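Local coordinates for enterobactin synthetase component F-related protein (Vibrio cholerae serotype O1, PDB 4OXI) that probably activates glycine with ATP as an adenylation domain, forming the glycyl adenylate found bound to it, in a pathway that modifies lipopolysaccharide, at residues 79-84 and 113-118; 89-94 and 190-195; 219-224 and 229-234; 468-473 and 477-482. All coordinates share one frame; numbering follows the deposited sequence.

Contact 1 of 4, residues 79-84 and 113-118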
# COMPACT_ATOMS: atom_id res chain seq x y z
N GLN A 79 7.02 9.68 -23.05
CA GLN A 79 8.32 10.24 -23.40
C GLN A 79 8.74 11.27 -22.37
O GLN A 79 9.90 11.29 -21.93
CB GLN A 79 8.27 10.88 -24.80
CG GLN A 79 9.59 11.52 -25.25
CD GLN A 79 10.69 10.49 -25.52
OE1 GLN A 79 10.49 9.55 -26.29
NE2 GLN A 79 11.84 10.67 -24.88
N GLU A 80 7.80 12.13 -21.97
CA GLU A 80 8.12 13.14 -20.98
C GLU A 80 8.43 12.50 -19.63
O GLU A 80 9.33 12.95 -18.93
CB GLU A 80 6.98 14.15 -20.85
CG GLU A 80 6.81 15.05 -22.09
CD GLU A 80 5.44 15.75 -22.12
OE1 GLU A 80 4.51 15.30 -21.42
OE2 GLU A 80 5.31 16.74 -22.86
N MET A 81 7.67 11.48 -19.24
CA MET A 81 7.93 10.79 -17.97
C MET A 81 9.26 10.06 -18.03
O MET A 81 10.01 10.00 -17.04
CB MET A 81 6.80 9.81 -17.63
CG MET A 81 5.48 10.47 -17.22
SD MET A 81 5.66 11.52 -15.75
CE MET A 81 6.25 10.31 -14.55
N THR A 82 9.58 9.51 -19.20
CA THR A 82 10.83 8.79 -19.38
C THR A 82 12.04 9.73 -19.26
O THR A 82 13.03 9.37 -18.65
CB THR A 82 10.85 8.03 -20.70
OG1 THR A 82 9.79 7.06 -20.67
CG2 THR A 82 12.20 7.32 -20.90
N ASP A 83 11.93 10.93 -19.82
CA ASP A 83 13.01 11.91 -19.71
C ASP A 83 13.28 12.25 -18.25
O ASP A 83 14.42 12.34 -17.83
CB ASP A 83 12.67 13.21 -20.47
CG ASP A 83 12.55 13.02 -21.99
OD1 ASP A 83 13.05 12.00 -22.53
OD2 ASP A 83 11.95 13.91 -22.64
N MET A 84 12.21 12.50 -17.49
CA MET A 84 12.38 12.85 -16.09
C MET A 84 12.93 11.66 -15.30
O MET A 84 13.87 11.81 -14.53
CB MET A 84 11.06 13.32 -15.49
CG MET A 84 10.73 14.76 -15.84
SD MET A 84 9.11 15.23 -15.23
CE MET A 84 8.04 14.57 -16.52
N ALA A 113 10.07 10.02 -9.54
CA ALA A 113 11.09 9.33 -8.75
C ALA A 113 10.83 7.85 -8.66
O ALA A 113 11.77 7.06 -8.64
CB ALA A 113 11.18 9.94 -7.34
N ILE A 114 9.56 7.46 -8.59
CA ILE A 114 9.22 6.03 -8.54
C ILE A 114 9.56 5.31 -9.86
O ILE A 114 10.15 4.23 -9.85
CB ILE A 114 7.75 5.80 -8.16
CG1 ILE A 114 7.52 6.23 -6.71
CG2 ILE A 114 7.39 4.33 -8.31
CD1 ILE A 114 6.08 6.15 -6.25
N TRP A 115 9.24 5.93 -11.00
CA TRP A 115 9.66 5.40 -12.29
C TRP A 115 11.19 5.37 -12.37
O TRP A 115 11.77 4.42 -12.87
CB TRP A 115 9.19 6.31 -13.42
CG TRP A 115 7.81 6.14 -13.85
CD1 TRP A 115 6.71 5.93 -13.06
CD2 TRP A 115 7.33 6.22 -15.20
NE1 TRP A 115 5.57 5.87 -13.85
CE2 TRP A 115 5.93 6.04 -15.16
CE3 TRP A 115 7.95 6.43 -16.43
CZ2 TRP A 115 5.15 6.06 -16.32
CZ3 TRP A 115 7.17 6.43 -17.59
CH2 TRP A 115 5.78 6.25 -17.52
N ALA A 116 11.83 6.43 -11.89
CA ALA A 116 13.28 6.53 -11.92
C ALA A 116 13.89 5.40 -11.11
O ALA A 116 14.89 4.80 -11.50
CB ALA A 116 13.75 7.89 -11.35
N SER A 117 13.30 5.13 -9.95
CA SER A 117 13.84 4.08 -9.10
C SER A 117 13.64 2.72 -9.74
O SER A 117 14.56 1.87 -9.73
CB SER A 117 13.18 4.11 -7.72
OG SER A 117 13.53 2.92 -7.02
N TYR A 118 12.46 2.49 -10.31
CA TYR A 118 12.21 1.21 -10.97
C TYR A 118 13.14 1.01 -12.18
O TYR A 118 13.78 -0.03 -12.31
CB TYR A 118 10.73 1.06 -11.42
CG TYR A 118 10.57 -0.23 -12.18
CD1 TYR A 118 10.44 -1.43 -11.51
CD2 TYR A 118 10.63 -0.25 -13.57
CE1 TYR A 118 10.34 -2.63 -12.19
CE2 TYR A 118 10.53 -1.45 -14.27
CZ TYR A 118 10.39 -2.64 -13.57
OH TYR A 118 10.29 -3.83 -14.24
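M81 and W115 carry this meeting of helices 78-95 and 108-119, and the closest approach between them is a CH-pi contact. M81 CB sits over one face of the six-membered ring of W115, 3.8 Å from its centroid and 27° off the normal. The closest pair is M81 CB and W115 CZ3, at 3.4 Å.

A second, weaker term is the Met-aromatic contact. With CG beside the backbone N (chi1 -72°) and further bends at chi2 and chi3, the thioether of M81 folds back above the same face as CB. The atom M81 SD stands almost on the ring normal but 5.4 Å from the W115 six-membered centroid. M81 CE dips nearer, 4.2 Å above the indole plane. CB and, further off, CE and SD all lie on this one side of the indole.

Edge packing completes the contact. T82 crosses W115 at about a right angle, its OG1 lying near the indole plane 4.1 Å from W115 CZ3. That hydroxyl is engaged in its own helix, bonded to Y78 O. A85, from the next turn of helix 78-95, and L277 of helix 268-279 also touch the indole.

Apolar CH-pi packing, with at most a modest sulfur-aromatic term, therefore joins the two helices in a buried setting, while the one nearby hydroxyl is satisfied by a local backbone carbonyl and makes no polar demand on the tryptophan.

Contact 2 of 4, residues 89-94 and 190-195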
# COMPACT_ATOMS: atom_id res chain seq x y z
N SER A 89 17.41 8.89 -12.51
CA SER A 89 18.08 7.60 -12.39
C SER A 89 19.58 7.65 -12.77
O SER A 89 20.44 7.10 -12.06
CB SER A 89 17.33 6.58 -13.26
OG SER A 89 17.93 5.32 -13.18
N ASP A 90 19.90 8.32 -13.87
CA ASP A 90 21.30 8.45 -14.28
C ASP A 90 22.10 9.18 -13.22
O ASP A 90 23.22 8.79 -12.91
CB ASP A 90 21.42 9.21 -15.61
CG ASP A 90 21.02 8.37 -16.81
OD1 ASP A 90 20.84 7.14 -16.66
OD2 ASP A 90 20.89 8.96 -17.91
N TYR A 91 21.53 10.25 -12.68
CA TYR A 91 22.22 11.05 -11.69
C TYR A 91 22.46 10.21 -10.42
O TYR A 91 23.59 10.16 -9.90
CB TYR A 91 21.40 12.31 -11.40
CG TYR A 91 22.11 13.41 -10.65
CD1 TYR A 91 22.48 14.60 -11.28
CD2 TYR A 91 22.39 13.28 -9.29
CE1 TYR A 91 23.11 15.62 -10.58
CE2 TYR A 91 23.02 14.29 -8.59
CZ TYR A 91 23.37 15.45 -9.23
OH TYR A 91 23.99 16.45 -8.51
N TRP A 92 21.42 9.53 -9.94
CA TRP A 92 21.54 8.66 -8.76
C TRP A 92 22.58 7.55 -8.94
O TRP A 92 23.30 7.24 -8.01
CB TRP A 92 20.19 8.04 -8.42
CG TRP A 92 19.21 9.03 -7.91
CD1 TRP A 92 19.50 10.23 -7.33
CD2 TRP A 92 17.78 8.91 -7.92
NE1 TRP A 92 18.33 10.87 -6.97
CE2 TRP A 92 17.26 10.08 -7.33
CE3 TRP A 92 16.88 7.93 -8.36
CZ2 TRP A 92 15.89 10.30 -7.17
CZ3 TRP A 92 15.51 8.15 -8.20
CH2 TRP A 92 15.03 9.32 -7.62
N HIS A 93 22.63 6.93 -10.12
CA HIS A 93 23.66 5.93 -10.43
C HIS A 93 25.07 6.51 -10.28
O HIS A 93 25.94 5.87 -9.67
CB HIS A 93 23.49 5.41 -11.86
CG HIS A 93 22.40 4.40 -11.99
ND1 HIS A 93 22.01 3.89 -13.22
CD2 HIS A 93 21.61 3.81 -11.07
CE1 HIS A 93 21.03 3.02 -13.03
NE2 HIS A 93 20.77 2.95 -11.74
N LEU A 94 25.28 7.70 -10.82
CA LEU A 94 26.58 8.36 -10.73
C LEU A 94 26.89 8.74 -9.30
O LEU A 94 28.06 8.81 -8.91
CB LEU A 94 26.61 9.61 -11.62
CG LEU A 94 26.37 9.30 -13.09
CD1 LEU A 94 26.49 10.58 -13.90
CD2 LEU A 94 27.36 8.26 -13.61
N THR A 190 23.10 18.80 1.35
CA THR A 190 23.44 19.01 -0.06
C THR A 190 22.20 18.93 -0.95
O THR A 190 21.44 17.96 -0.88
CB THR A 190 24.46 17.96 -0.54
OG1 THR A 190 25.65 18.06 0.26
CG2 THR A 190 24.80 18.14 -2.03
N PHE A 191 22.01 19.94 -1.79
CA PHE A 191 20.84 20.01 -2.65
C PHE A 191 21.22 19.78 -4.09
O PHE A 191 22.13 20.45 -4.61
CB PHE A 191 20.17 21.38 -2.51
CG PHE A 191 19.52 21.58 -1.18
CD1 PHE A 191 18.17 21.34 -1.02
CD2 PHE A 191 20.29 21.94 -0.08
CE1 PHE A 191 17.58 21.51 0.20
CE2 PHE A 191 19.70 22.10 1.15
CZ PHE A 191 18.34 21.88 1.29
N HIS A 192 20.53 18.84 -4.74
CA HIS A 192 20.85 18.47 -6.10
C HIS A 192 19.69 18.85 -7.00
O HIS A 192 18.60 18.25 -6.93
CB HIS A 192 21.08 16.95 -6.21
CG HIS A 192 22.25 16.43 -5.42
ND1 HIS A 192 23.54 16.41 -5.91
CD2 HIS A 192 22.31 15.84 -4.20
CE1 HIS A 192 24.35 15.87 -5.01
NE2 HIS A 192 23.63 15.51 -3.97
N THR A 193 19.89 19.83 -7.86
CA THR A 193 18.90 20.06 -8.91
C THR A 193 19.31 19.22 -10.11
O THR A 193 20.42 19.35 -10.62
CB THR A 193 18.76 21.54 -9.28
OG1 THR A 193 18.36 22.28 -8.12
CG2 THR A 193 17.70 21.70 -10.37
N VAL A 194 18.42 18.34 -10.54
CA VAL A 194 18.72 17.44 -11.64
C VAL A 194 18.07 17.98 -12.90
O VAL A 194 16.85 18.10 -12.96
CB VAL A 194 18.21 16.01 -11.37
CG1 VAL A 194 18.60 15.09 -12.51
CG2 VAL A 194 18.78 15.49 -10.05
N GLN A 195 18.88 18.33 -13.89
CA GLN A 195 18.34 18.80 -15.15
C GLN A 195 17.65 17.66 -15.89
O GLN A 195 18.03 16.50 -15.75
CB GLN A 195 19.44 19.44 -16.02
CG GLN A 195 20.02 20.75 -15.43
CD GLN A 195 18.95 21.76 -15.01
OE1 GLN A 195 17.91 21.90 -15.67
NE2 GLN A 195 19.19 22.45 -13.91
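Y91 reaches out from helix 78-95 and ends against H192, the two side chains crossing at about a right angle. Y91 OH lies close to the imidazole plane at the ring edge, 2.6 Å from H192 ND1, in a short hydrogen bond in which either atom could be the donor. The ring planes are 72° apart and the centroids 5.3 Å, an oblique meeting in which the phenol touches the imidazole mainly through its hydroxyl and its CZ-CE2 edge, both of these Y91 carbons 3.5 Å from H192 ND1.

V194 approaches the phenol from a different direction, over a face. Its CG2 methyl stands 4.1 Å from the Y91 ring centroid and 17° off the normal, a CH-pi contact displaced toward the CG-CD1 edge of the ring. Carrying CG anti to the backbone N (chi1 -166°), Y91 holds its ring out from the helix, so that its base lies by the valine and its hydroxyl by the histidine.

The far nitrogen of H192, NE2, is hydrogen-bonded to H170 ND1, and Y172 stacks on the imidazole. The histidine is therefore gripped at both nitrogens, which should fix its rotation and orient ND1 toward the phenol.

This is helix-on-sheet packing of an alpha/beta fold: helix 78-95 lies against strand 190-193, an edge strand of a five-stranded parallel sheet, and V194 just beyond it, within the AMP-binding region.

Contact 3 of 4, residues 219-224 and 229-234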
# COMPACT_ATOMS: atom_id res chain seq x y z
N ILE A 219 10.51 -0.17 0.01
CA ILE A 219 10.36 -0.58 1.41
C ILE A 219 9.17 0.12 2.04
O ILE A 219 9.12 1.35 2.08
CB ILE A 219 11.62 -0.25 2.22
CG1 ILE A 219 12.86 -0.91 1.59
CG2 ILE A 219 11.43 -0.65 3.68
CD1 ILE A 219 14.19 -0.38 2.14
N MET A 220 8.23 -0.67 2.56
CA MET A 220 7.05 -0.14 3.20
C MET A 220 7.23 -0.21 4.70
O MET A 220 8.14 -0.87 5.20
CB MET A 220 5.80 -0.95 2.84
CG MET A 220 5.36 -0.81 1.39
SD MET A 220 5.37 0.91 0.80
CE MET A 220 4.30 0.70 -0.64
N GLN A 221 6.37 0.49 5.43
CA GLN A 221 6.31 0.28 6.86
C GLN A 221 4.89 0.12 7.36
O GLN A 221 3.93 0.61 6.76
CB GLN A 221 7.08 1.34 7.64
CG GLN A 221 6.72 2.77 7.37
CD GLN A 221 7.55 3.74 8.22
OE1 GLN A 221 8.81 3.67 8.27
NE2 GLN A 221 6.86 4.63 8.91
N THR A 222 4.76 -0.62 8.44
CA THR A 222 3.47 -0.90 8.99
C THR A 222 3.55 -0.80 10.50
O THR A 222 4.64 -0.75 11.07
CB THR A 222 2.96 -2.29 8.54
OG1 THR A 222 1.59 -2.45 8.96
CG2 THR A 222 3.80 -3.40 9.14
N SER A 223 2.39 -0.76 11.13
CA SER A 223 2.24 -0.63 12.57
C SER A 223 2.90 -1.78 13.34
O SER A 223 2.68 -2.95 13.02
CB SER A 223 0.75 -0.56 12.89
OG SER A 223 0.50 -0.78 14.26
N GLY A 224 3.71 -1.43 14.34
CA GLY A 224 4.26 -2.43 15.25
C GLY A 224 3.66 -2.26 16.64
O GLY A 224 3.46 -1.14 17.09
N PRO A 229 7.85 0.78 14.17
CA PRO A 229 7.29 0.27 12.91
C PRO A 229 8.01 -0.99 12.45
O PRO A 229 9.23 -1.13 12.63
CB PRO A 229 7.56 1.41 11.92
CG PRO A 229 7.72 2.64 12.78
CD PRO A 229 8.39 2.15 14.03
N LYS A 230 7.25 -1.91 11.87
CA LYS A 230 7.83 -3.04 11.17
C LYS A 230 8.09 -2.55 9.76
O LYS A 230 7.30 -1.77 9.21
CB LYS A 230 6.85 -4.20 11.11
CG LYS A 230 6.57 -4.85 12.46
CD LYS A 230 5.48 -5.91 12.32
CE LYS A 230 5.23 -6.61 13.65
NZ LYS A 230 4.20 -7.68 13.48
N ARG A 231 9.20 -2.97 9.18
CA ARG A 231 9.48 -2.62 7.80
C ARG A 231 9.55 -3.82 6.88
O ARG A 231 10.05 -4.89 7.24
CB ARG A 231 10.72 -1.75 7.71
CG ARG A 231 10.31 -0.28 7.71
CD ARG A 231 11.42 0.60 8.13
NE ARG A 231 11.66 0.48 9.56
CZ ARG A 231 11.36 1.43 10.44
NH1 ARG A 231 10.80 2.57 10.02
NH2 ARG A 231 11.62 1.24 11.72
N ILE A 232 9.00 -3.63 5.69
CA ILE A 232 8.82 -4.72 4.75
C ILE A 232 9.46 -4.32 3.44
O ILE A 232 8.99 -3.41 2.75
CB ILE A 232 7.33 -4.96 4.54
CG1 ILE A 232 6.69 -5.44 5.85
CG2 ILE A 232 7.10 -5.97 3.44
CD1 ILE A 232 5.17 -5.38 5.82
N ALA A 233 10.55 -5.00 3.10
CA ALA A 233 11.27 -4.73 1.88
C ALA A 233 10.84 -5.74 0.82
O ALA A 233 11.00 -6.94 1.00
CB ALA A 233 12.77 -4.81 2.13
N VAL A 234 10.30 -5.23 -0.29
CA VAL A 234 9.75 -6.05 -1.36
C VAL A 234 10.74 -6.06 -2.53
O VAL A 234 11.17 -5.00 -3.00
CB VAL A 234 8.39 -5.48 -1.82
CG1 VAL A 234 7.88 -6.21 -3.06
CG2 VAL A 234 7.37 -5.55 -0.69
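Q221 OE1 is gripped twice, by R231 NH1 at 2.9 Å and by T139 OG1 of helix 133-142. The bond from the arginine is weak, bent to 124° at the hydrogen. The two side chains run side by side in the same direction, the amide and guanidinium planes 66° apart, with Q221 OE1 at the guanidinium edge. R231 CG packs 3.6 Å from Q221 CB, and R231 NH2 has a stronger partner in a salt bridge to E138.

Beneath them the antiparallel strands are joined by two hydrogen-bonded pairs. M220 N gives to I232 O at 2.8 Å, and I232 N returns a nearly straight bond to M220 O. T222 N and K230 O form the next link at 2.9 Å, with a more bent return from K230 N to T222 O.

On the face shared by I219, Q221, R231 and A233, I219 CG1 meets the A233 CB methyl at 3.9 Å. On the other, the T222 methyl lies between the backbone N and the carbonyl carbon (chi1 -172° for OG1), which brings T222 CG2 to 3.7 Å from K230 CB and near the I232 CD1 methyl.

The hairpin's connecting loop, between G224 and P229, belongs to the glycine-rich A3 signature of adenylate-forming enzymes, often likened to a P-loop. This beta hairpin carries it beside the bound glycyl adenylate.

Contact 4 of 4, residues 468-473 and 477-482. With GAP (glycyl-adenosine-5'-phosphate), chain B.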
# COMPACT_ATOMS: atom_id res chain seq x y z
N ASP A 468 -5.81 -11.82 15.96
CA ASP A 468 -5.17 -10.74 16.71
C ASP A 468 -5.97 -9.44 16.70
O ASP A 468 -7.17 -9.43 16.38
CB ASP A 468 -3.72 -10.50 16.24
CG ASP A 468 -3.62 -10.01 14.79
OD1 ASP A 468 -4.62 -9.51 14.24
OD2 ASP A 468 -2.52 -10.11 14.20
N HIS A 469 -5.31 -8.34 17.02
CA HIS A 469 -6.00 -7.06 17.05
C HIS A 469 -5.51 -6.08 15.98
O HIS A 469 -5.54 -4.85 16.17
CB HIS A 469 -5.94 -6.45 18.46
CG HIS A 469 -6.83 -7.14 19.45
ND1 HIS A 469 -8.19 -7.25 19.29
CD2 HIS A 469 -6.54 -7.74 20.63
CE1 HIS A 469 -8.71 -7.89 20.32
NE2 HIS A 469 -7.73 -8.20 21.15
N GLN A 470 -5.07 -6.62 14.86
CA GLN A 470 -4.78 -5.79 13.69
C GLN A 470 -6.12 -5.49 13.03
O GLN A 470 -6.93 -6.40 12.81
CB GLN A 470 -3.86 -6.52 12.72
CG GLN A 470 -3.46 -5.69 11.49
CD GLN A 470 -2.78 -6.52 10.41
OE1 GLN A 470 -1.72 -7.13 10.63
NE2 GLN A 470 -3.38 -6.56 9.23
N VAL A 471 -6.36 -4.21 12.73
CA VAL A 471 -7.62 -3.81 12.12
C VAL A 471 -7.32 -2.75 11.08
O VAL A 471 -6.21 -2.22 11.03
CB VAL A 471 -8.59 -3.21 13.17
CG1 VAL A 471 -8.98 -4.25 14.21
CG2 VAL A 471 -7.96 -2.00 13.85
N LYS A 472 -8.31 -2.43 10.26
CA LYS A 472 -8.21 -1.25 9.41
C LYS A 472 -9.05 -0.13 10.04
O LYS A 472 -10.20 -0.35 10.44
CB LYS A 472 -8.70 -1.58 7.99
CG LYS A 472 -7.61 -2.15 7.06
CD LYS A 472 -7.20 -3.57 7.45
CE LYS A 472 -5.84 -3.97 6.84
NZ LYS A 472 -5.85 -3.82 5.37
N ILE A 473 -8.47 1.05 10.17
CA ILE A 473 -9.20 2.21 10.65
C ILE A 473 -9.21 3.20 9.51
O ILE A 473 -8.14 3.64 9.09
CB ILE A 473 -8.50 2.86 11.88
CG1 ILE A 473 -8.43 1.90 13.07
CG2 ILE A 473 -9.21 4.16 12.27
CD1 ILE A 473 -9.79 1.30 13.46
N ARG A 477 -4.16 0.02 7.79
CA ARG A 477 -3.73 -1.03 8.71
C ARG A 477 -3.13 -0.48 10.01
O ARG A 477 -2.28 0.41 9.98
CB ARG A 477 -2.68 -1.88 8.01
CG ARG A 477 -2.07 -2.99 8.84
CD ARG A 477 -1.17 -3.86 7.96
NE ARG A 477 -0.24 -4.68 8.74
CZ ARG A 477 0.48 -5.68 8.23
NH1 ARG A 477 0.38 -5.99 6.94
NH2 ARG A 477 1.30 -6.37 9.01
N VAL A 478 -3.55 -1.01 11.15
CA VAL A 478 -2.93 -0.62 12.42
C VAL A 478 -3.10 -1.72 13.47
O VAL A 478 -4.08 -2.46 13.43
CB VAL A 478 -3.51 0.72 12.94
CG1 VAL A 478 -4.96 0.55 13.31
CG2 VAL A 478 -2.68 1.25 14.13
N GLU A 479 -2.14 -1.83 14.38
CA GLU A 479 -2.29 -2.71 15.55
C GLU A 479 -2.96 -1.92 16.68
O GLU A 479 -2.45 -0.89 17.12
CB GLU A 479 -0.91 -3.19 16.03
CG GLU A 479 -0.05 -3.89 14.96
CD GLU A 479 -0.50 -5.31 14.66
OE1 GLU A 479 -1.39 -5.81 15.38
OE2 GLU A 479 0.03 -5.92 13.70
N LEU A 480 -4.10 -2.41 17.17
CA LEU A 480 -4.77 -1.76 18.29
C LEU A 480 -3.82 -1.65 19.48
O LEU A 480 -3.90 -0.70 20.25
CB LEU A 480 -6.05 -2.50 18.68
CG LEU A 480 -7.20 -2.30 17.70
CD1 LEU A 480 -8.46 -2.99 18.18
CD2 LEU A 480 -7.46 -0.83 17.44
N GLU A 481 -2.89 -2.60 19.60
CA GLU A 481 -1.88 -2.56 20.66
C GLU A 481 -0.88 -1.42 20.51
O GLU A 481 -0.35 -0.93 21.51
CB GLU A 481 -1.13 -3.89 20.79
CG GLU A 481 -1.98 -5.01 21.37
CD GLU A 481 -2.58 -5.90 20.30
OE1 GLU A 481 -3.10 -6.99 20.65
OE2 GLU A 481 -2.55 -5.50 19.10
N GLU A 482 -0.59 -0.98 19.28
CA GLU A 482 0.28 0.18 19.13
C GLU A 482 -0.40 1.42 19.72
O GLU A 482 0.23 2.21 20.41
CB GLU A 482 0.68 0.44 17.67
CG GLU A 482 1.50 1.75 17.53
CD GLU A 482 1.78 2.19 16.08
OE1 GLU A 482 1.17 1.65 15.12
OE2 GLU A 482 2.62 3.11 15.90
N GAP B . -1.86 -5.28 0.33
CA GAP B . -3.30 -4.93 0.50
C GAP B . -3.53 -4.65 1.97
O GAP B . -4.61 -4.31 2.42
PA GAP B . -2.31 -4.55 4.44
O1A GAP B . -1.03 -5.24 4.84
O2A GAP B . -2.53 -3.08 4.73
O3A GAP B . -2.40 -4.83 2.86
C5' GAP B . -3.43 -6.84 5.06
O5' GAP B . -3.51 -5.42 5.08
C4' GAP B . -4.63 -7.41 5.79
O4' GAP B . -5.82 -6.81 5.27
C3' GAP B . -4.84 -8.89 5.54
O3' GAP B . -4.04 -9.68 6.41
C2' GAP B . -6.33 -9.04 5.79
O2' GAP B . -6.60 -9.03 7.18
C1' GAP B . -6.91 -7.73 5.32
N9 GAP B . -7.45 -7.90 3.95
C8 GAP B . -6.80 -7.58 2.81
N7 GAP B . -7.57 -7.84 1.72
C5 GAP B . -8.74 -8.35 2.17
C6 GAP B . -9.99 -8.84 1.56
N6 GAP B . -10.15 -8.82 0.21
N1 GAP B . -10.96 -9.30 2.39
C2 GAP B . -10.81 -9.31 3.73
N3 GAP B . -9.70 -8.87 4.35
C4 GAP B . -8.65 -8.38 3.64
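Strands 470-473 and 477-479 form a strongly twisted antiparallel hairpin, 134° between their directions, joined by reciprocal bonds between V471 and V478 and extended by L480 N to H469 O. D468 OD1 starts it with an Asx turn, taking Q470 N from above its carboxylate plane.

Q470 and R477 share one face. The amide lies nearly parallel to the guanidinium, their planes 16° apart, with Q470 OE1 over the flat of the cation, 3.4 Å from R477 NE but too poorly angled to bond. At the guanidinium edge R477 NH1 reaches the phosphate oxygen O1A of glycyl-adenosine-5'-phosphate at 2.6 Å. An extended chain with CG anti to the backbone N (chi1 177°) carries it there, and E364 holds NH2 in a salt bridge.

K472 bends at chi2 and chi4 and brings its ammonium to the ribose-phosphate junction of the ligand. K472 NZ gives to O5' at 2.8 Å and to ribose O4' at 3.0 Å, and also to G337 O.

On the side of V471 and V478 the contacts are apolar: V471 CG2 touches L480 CD2 at 3.8 Å, and I473 CG1 meets V478 CG1 at 3.7 Å.

The hairpin belongs to the eighth conserved core motif of adenylation domains, with D468 probably at the hinge; a hairpin turned onto the adenylate is consistent with the conformation this family adopts for its second, thioester-type step.

The four contacts form two pairs. Contacts 1 and 2, 13 Å apart between centres, share helix 78-95: W92 of contact 2 reaches contact 1, its CZ3 3.6 Å from A116 CB, and their packing is remote from the ligand. Contacts 3 and 4, centres 14 Å apart, meet at the pocket. S223 OG probably bonds both E479 N, at 2.8 Å, and E482 OE1, at 2.7 Å, tying the A3 hairpin to the residue that ends the hairpin of contact 4 at the N-cap of helix 480-491, and to that helix itself. The T222 side chain is about 6 Å from the glycyl adenylate that K472 and R477 hold directly. Contacts 1 and 4 lie on opposite sides of the chain's centre, their centres 35 Å apart.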